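Local coordinates for protein UspA1 (Moraxella catarrhalis, PDB 3PR7) that is a trimeric adhesin of the bacterial surface that binds host molecules such as the receptor CEACAM1 and fibronectin, at residues G35-T40 with G49-E54; E54-Y59 with K69-Y74. One frame throughout, in Å; residues are numbered along the deposited sequence.

Interaction 1 (G35-T40 with G49-E54)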
# COMPACT_ATOMS: atom_id res chain seq x y z
N GLY A 35 25.24 -22.85 25.79
CA GLY A 35 24.83 -23.85 24.81
C GLY A 35 26.01 -24.70 24.39
O GLY A 35 26.94 -24.91 25.17
N ASP A 36 25.99 -25.19 23.15
CA ASP A 36 27.06 -26.04 22.64
C ASP A 36 27.19 -25.96 21.12
O ASP A 36 26.24 -25.60 20.42
CB ASP A 36 26.83 -27.49 23.08
CG ASP A 36 28.14 -28.27 23.25
OD1 ASP A 36 29.23 -27.66 23.18
OD2 ASP A 36 28.06 -29.50 23.45
N TYR A 37 28.39 -26.29 20.63
CA TYR A 37 28.72 -26.36 19.20
C TYR A 37 28.66 -25.02 18.47
O TYR A 37 28.51 -24.97 17.24
CB TYR A 37 27.87 -27.42 18.48
CG TYR A 37 28.17 -28.83 18.91
CD1 TYR A 37 29.18 -29.57 18.29
CD2 TYR A 37 27.45 -29.43 19.94
CE1 TYR A 37 29.47 -30.87 18.69
CE2 TYR A 37 27.74 -30.73 20.35
CZ TYR A 37 28.74 -31.44 19.72
OH TYR A 37 29.02 -32.73 20.12
N ASN A 38 28.81 -23.94 19.23
CA ASN A 38 28.82 -22.60 18.67
C ASN A 38 30.22 -22.14 18.29
O ASN A 38 31.17 -22.32 19.05
CB ASN A 38 28.18 -21.62 19.67
CG ASN A 38 26.75 -21.99 20.02
OD1 ASN A 38 25.92 -22.20 19.13
ND2 ASN A 38 26.46 -22.07 21.30
N LYS A 39 30.35 -21.57 17.09
CA LYS A 39 31.63 -21.06 16.60
C LYS A 39 31.62 -19.54 16.54
O LYS A 39 30.63 -18.93 16.14
CB LYS A 39 31.93 -21.59 15.19
CG LYS A 39 32.22 -23.07 15.07
CD LYS A 39 32.74 -23.38 13.66
CE LYS A 39 32.30 -24.75 13.17
NZ LYS A 39 33.03 -25.87 13.84
N THR A 40 32.73 -18.93 16.94
CA THR A 40 32.95 -17.50 16.74
C THR A 40 34.31 -17.24 16.10
O THR A 40 35.29 -17.91 16.42
CB THR A 40 32.85 -16.70 18.05
OG1 THR A 40 33.62 -17.34 19.07
CG2 THR A 40 31.41 -16.58 18.51
N GLY A 49 23.90 -17.97 23.17
CA GLY A 49 23.75 -19.37 23.54
C GLY A 49 23.07 -20.13 22.42
O GLY A 49 23.05 -19.67 21.28
N GLY A 50 22.50 -21.28 22.75
CA GLY A 50 21.81 -22.09 21.75
C GLY A 50 22.67 -23.20 21.19
O GLY A 50 23.52 -23.75 21.88
N LEU A 51 22.46 -23.53 19.92
CA LEU A 51 23.09 -24.70 19.32
C LEU A 51 23.52 -24.48 17.87
O LEU A 51 22.72 -24.03 17.04
CB LEU A 51 22.14 -25.90 19.43
CG LEU A 51 22.74 -27.15 18.77
CD1 LEU A 51 23.81 -27.87 19.59
CD2 LEU A 51 21.75 -28.07 18.12
N PHE A 52 24.77 -24.81 17.58
CA PHE A 52 25.35 -24.73 16.23
C PHE A 52 25.25 -23.37 15.54
O PHE A 52 25.03 -23.29 14.33
CB PHE A 52 24.80 -25.84 15.32
CG PHE A 52 25.56 -27.12 15.41
CD1 PHE A 52 26.84 -27.23 14.87
CD2 PHE A 52 25.00 -28.23 16.04
CE1 PHE A 52 27.55 -28.41 14.95
CE2 PHE A 52 25.71 -29.42 16.13
CZ PHE A 52 26.99 -29.51 15.58
N ASN A 53 25.42 -22.31 16.32
CA ASN A 53 25.41 -20.96 15.79
C ASN A 53 26.82 -20.52 15.39
O ASN A 53 27.78 -20.78 16.10
CB ASN A 53 24.78 -20.00 16.80
CG ASN A 53 23.31 -20.32 17.07
OD1 ASN A 53 22.52 -20.51 16.14
ND2 ASN A 53 22.93 -20.36 18.34
N GLU A 54 26.92 -19.87 14.23
CA GLU A 54 28.20 -19.34 13.73
C GLU A 54 28.14 -17.83 13.62
O GLU A 54 27.41 -17.28 12.80
CB GLU A 54 28.54 -19.93 12.36
CG GLU A 54 29.27 -21.26 12.38
CD GLU A 54 29.85 -21.62 11.02
OE1 GLU A 54 29.10 -21.63 10.02
OE2 GLU A 54 31.07 -21.88 10.95
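Asn38 joins 35-40 to 49-54 through both ends of its side-chain amide. Its OD1 accepts the backbone N-H of Asn53 at 2.9 Å, with the donor in the plane of the amide, while ND2 makes a weak bond to Gly50 O. With CG beside its own backbone N (chi1 -59°), the amide is turned along the chain of 49-54, OD1 to Asn53 N and ND2 to Gly50 O. Gly50 O has a second donor, Asp36 N at 3.1 Å. Asp36 O in turn accepts Phe52 N, and Lys39 N reaches Asn53 O at 2.9 Å, where the parallel pairing of Lys39 with Glu54 begins.

Next to these bonds, the side chains of Tyr37 and Phe52 lie side by side, pointing the same way. Their planes differ by 20°, but they are slid apart and barely overlap. What covers the Phe52 face is Tyr37 CB, 3.5 Å from the ring centroid and almost on the normal, a CH-pi contact. Leu51 CD1 adds an apolar touch to Tyr37 CD2 at 4.0 Å. Farther out, the Lys39 and Glu54 chains run side by side, with Lys39 CD 3.5 Å from Glu54 OE2.

The second shell repeats the pattern: Asn53 OD1 accepts Asn68 N from the next turn, and Asn23 OD1, in the previous turn, accepts Asn38 N. Asp36 OD1 takes Asn22 N, and Tyr44 of a second subunit packs on Leu51. Asparagines at equivalent places, each OD1 taking the backbone N-H of the next, form a continuous side-chain-to-backbone row along the parallel beta-roll of the YadA-like trimeric head.

Interaction 2 (E54-Y59 with K69-Y74)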
# COMPACT_ATOMS: atom_id res chain seq x y z
N GLU A 54 26.92 -19.87 14.23
CA GLU A 54 28.20 -19.34 13.73
C GLU A 54 28.14 -17.83 13.62
O GLU A 54 27.41 -17.28 12.80
CB GLU A 54 28.54 -19.93 12.36
CG GLU A 54 29.27 -21.26 12.38
CD GLU A 54 29.85 -21.62 11.02
OE1 GLU A 54 29.10 -21.63 10.02
OE2 GLU A 54 31.07 -21.88 10.95
N ALA A 55 28.93 -17.14 14.45
CA ALA A 55 29.07 -15.70 14.34
C ALA A 55 30.51 -15.36 13.99
O ALA A 55 31.39 -15.38 14.86
CB ALA A 55 28.63 -15.01 15.62
N THR A 56 30.76 -15.06 12.72
CA THR A 56 32.09 -14.70 12.25
C THR A 56 32.13 -13.21 11.92
O THR A 56 31.15 -12.50 12.13
CB THR A 56 32.55 -15.54 11.03
OG1 THR A 56 31.92 -15.05 9.83
CG2 THR A 56 32.21 -17.02 11.22
N ASN A 57 33.27 -12.75 11.40
CA ASN A 57 33.46 -11.35 11.02
C ASN A 57 33.53 -10.42 12.23
O ASN A 57 33.61 -10.88 13.37
CB ASN A 57 32.37 -10.89 10.05
CG ASN A 57 32.93 -10.18 8.84
OD1 ASN A 57 32.76 -8.97 8.67
ND2 ASN A 57 33.63 -10.93 7.99
N GLU A 58 33.50 -9.12 11.99
CA GLU A 58 33.59 -8.13 13.06
C GLU A 58 32.22 -7.61 13.48
O GLU A 58 31.39 -7.24 12.65
CB GLU A 58 34.52 -6.98 12.66
CG GLU A 58 35.98 -7.39 12.51
CD GLU A 58 36.90 -6.22 12.16
OE1 GLU A 58 36.39 -5.13 11.83
OE2 GLU A 58 38.13 -6.41 12.20
N TYR A 59 32.00 -7.59 14.80
CA TYR A 59 30.79 -7.04 15.44
C TYR A 59 29.47 -7.72 15.06
O TYR A 59 28.41 -7.08 15.09
CB TYR A 59 30.67 -5.53 15.22
CG TYR A 59 31.95 -4.73 15.32
CD1 TYR A 59 32.60 -4.27 14.18
CD2 TYR A 59 32.50 -4.41 16.56
CE1 TYR A 59 33.77 -3.52 14.26
CE2 TYR A 59 33.67 -3.67 16.66
CZ TYR A 59 34.30 -3.23 15.51
OH TYR A 59 35.46 -2.49 15.59
N LYS A 69 23.63 -18.44 11.14
CA LYS A 69 24.93 -18.00 10.65
C LYS A 69 24.98 -16.50 10.40
O LYS A 69 24.38 -15.99 9.45
CB LYS A 69 25.33 -18.77 9.39
CG LYS A 69 25.74 -20.20 9.64
CD LYS A 69 25.90 -20.97 8.34
CE LYS A 69 26.35 -22.40 8.60
NZ LYS A 69 26.56 -23.18 7.35
N ALA A 70 25.68 -15.79 11.28
CA ALA A 70 25.92 -14.37 11.11
C ALA A 70 27.37 -14.14 10.68
O ALA A 70 28.23 -13.79 11.49
CB ALA A 70 25.62 -13.61 12.40
N LYS A 71 27.63 -14.37 9.39
CA LYS A 71 28.86 -13.93 8.76
C LYS A 71 28.59 -12.48 8.37
O LYS A 71 27.47 -12.00 8.55
CB LYS A 71 29.17 -14.78 7.52
CG LYS A 71 28.53 -16.17 7.54
CD LYS A 71 29.32 -17.16 6.70
CE LYS A 71 28.42 -18.27 6.16
NZ LYS A 71 29.18 -19.22 5.30
N GLY A 72 29.58 -11.76 7.86
CA GLY A 72 29.34 -10.37 7.47
C GLY A 72 29.37 -9.37 8.61
O GLY A 72 28.90 -9.64 9.72
N ARG A 73 29.91 -8.19 8.31
CA ARG A 73 30.22 -7.16 9.31
C ARG A 73 28.96 -6.52 9.88
O ARG A 73 28.09 -6.08 9.12
CB ARG A 73 31.10 -6.10 8.66
CG ARG A 73 32.03 -5.38 9.62
CD ARG A 73 33.10 -4.62 8.84
NE ARG A 73 34.07 -3.98 9.73
CZ ARG A 73 34.13 -2.67 9.97
NH1 ARG A 73 33.29 -1.84 9.38
NH2 ARG A 73 35.05 -2.20 10.80
N TYR A 74 28.87 -6.47 11.20
CA TYR A 74 27.72 -5.90 11.92
C TYR A 74 26.39 -6.63 11.65
O TYR A 74 25.32 -6.02 11.71
CB TYR A 74 27.55 -4.41 11.62
CG TYR A 74 28.58 -3.50 12.24
CD1 TYR A 74 28.53 -3.19 13.59
CD2 TYR A 74 29.58 -2.93 11.46
CE1 TYR A 74 29.47 -2.34 14.17
CE2 TYR A 74 30.53 -2.07 12.02
CZ TYR A 74 30.47 -1.78 13.38
OH TYR A 74 31.40 -0.95 13.94
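Tyr59 lies over Tyr74 in an offset stack, the rings 14° from parallel with centroids 4.6 Å apart, and this is the closely packed end of the contact between 54-59 and 69-74. The slide places Tyr59 CD1 toward the rim of the Tyr74 ring, 3.4 Å from Tyr74 CZ, while Tyr59 CB lies over the same face in a CH-pi contact. Both residues share a backbone with positive phi and have CG beside the backbone N, and their rings project the same way. The stack continues to Tyr89, and Leu51 of a third subunit packs on Tyr59. Next to the stack, Tyr74 N donates to Glu58 O at 3.0 Å; in the strands, Ala70 N donates to Glu54 O at 2.7 Å; just past them, Thr56 N reaches Ala70 O from above the carbonyl plane.

The charged side chains are held more loosely. Arg73, extended from CG to NE, presents the edge of its guanidinium to Glu58 OE1 in a salt bridge whose hydrogen bonds, from NE at 3.3 Å and from NH2, are both weak; the carboxylate plane is turned 46° away. Arg73 NH2 also sits at the edge of the Tyr59 ring. At the far end Glu54 OE1 meets Lys69 chiefly through CE, and its ion pair with NZ is long at 4.0 Å. Such geometry suggests that the backbone bonds and stacked rings mainly set the spacing of the turns, whereas the ion pairs probably add a weaker attraction.

Interactions 1 and 2 follow in series along one solenoid, their centres about 13 Å apart, and share Glu54. In both, strands of the same parallel sheet meet: 39-41 beside 54-55 in interaction 1, then 54-55 beside 69-70 in interaction 2. A probable hydrogen bond from Ala55 N to Lys39 O, 3.0 Å, connects them. Interaction 1 is the more buried, with seven of eleven touching residues enclosed, and relies on amide and backbone bonding at the turn before the strand. Interaction 2 is only partly buried, running from the strand pair into the turn after it, where ion pairs join the backbone bonds. Each has an aromatic pair, but only that of interaction 2 is a true offset stack.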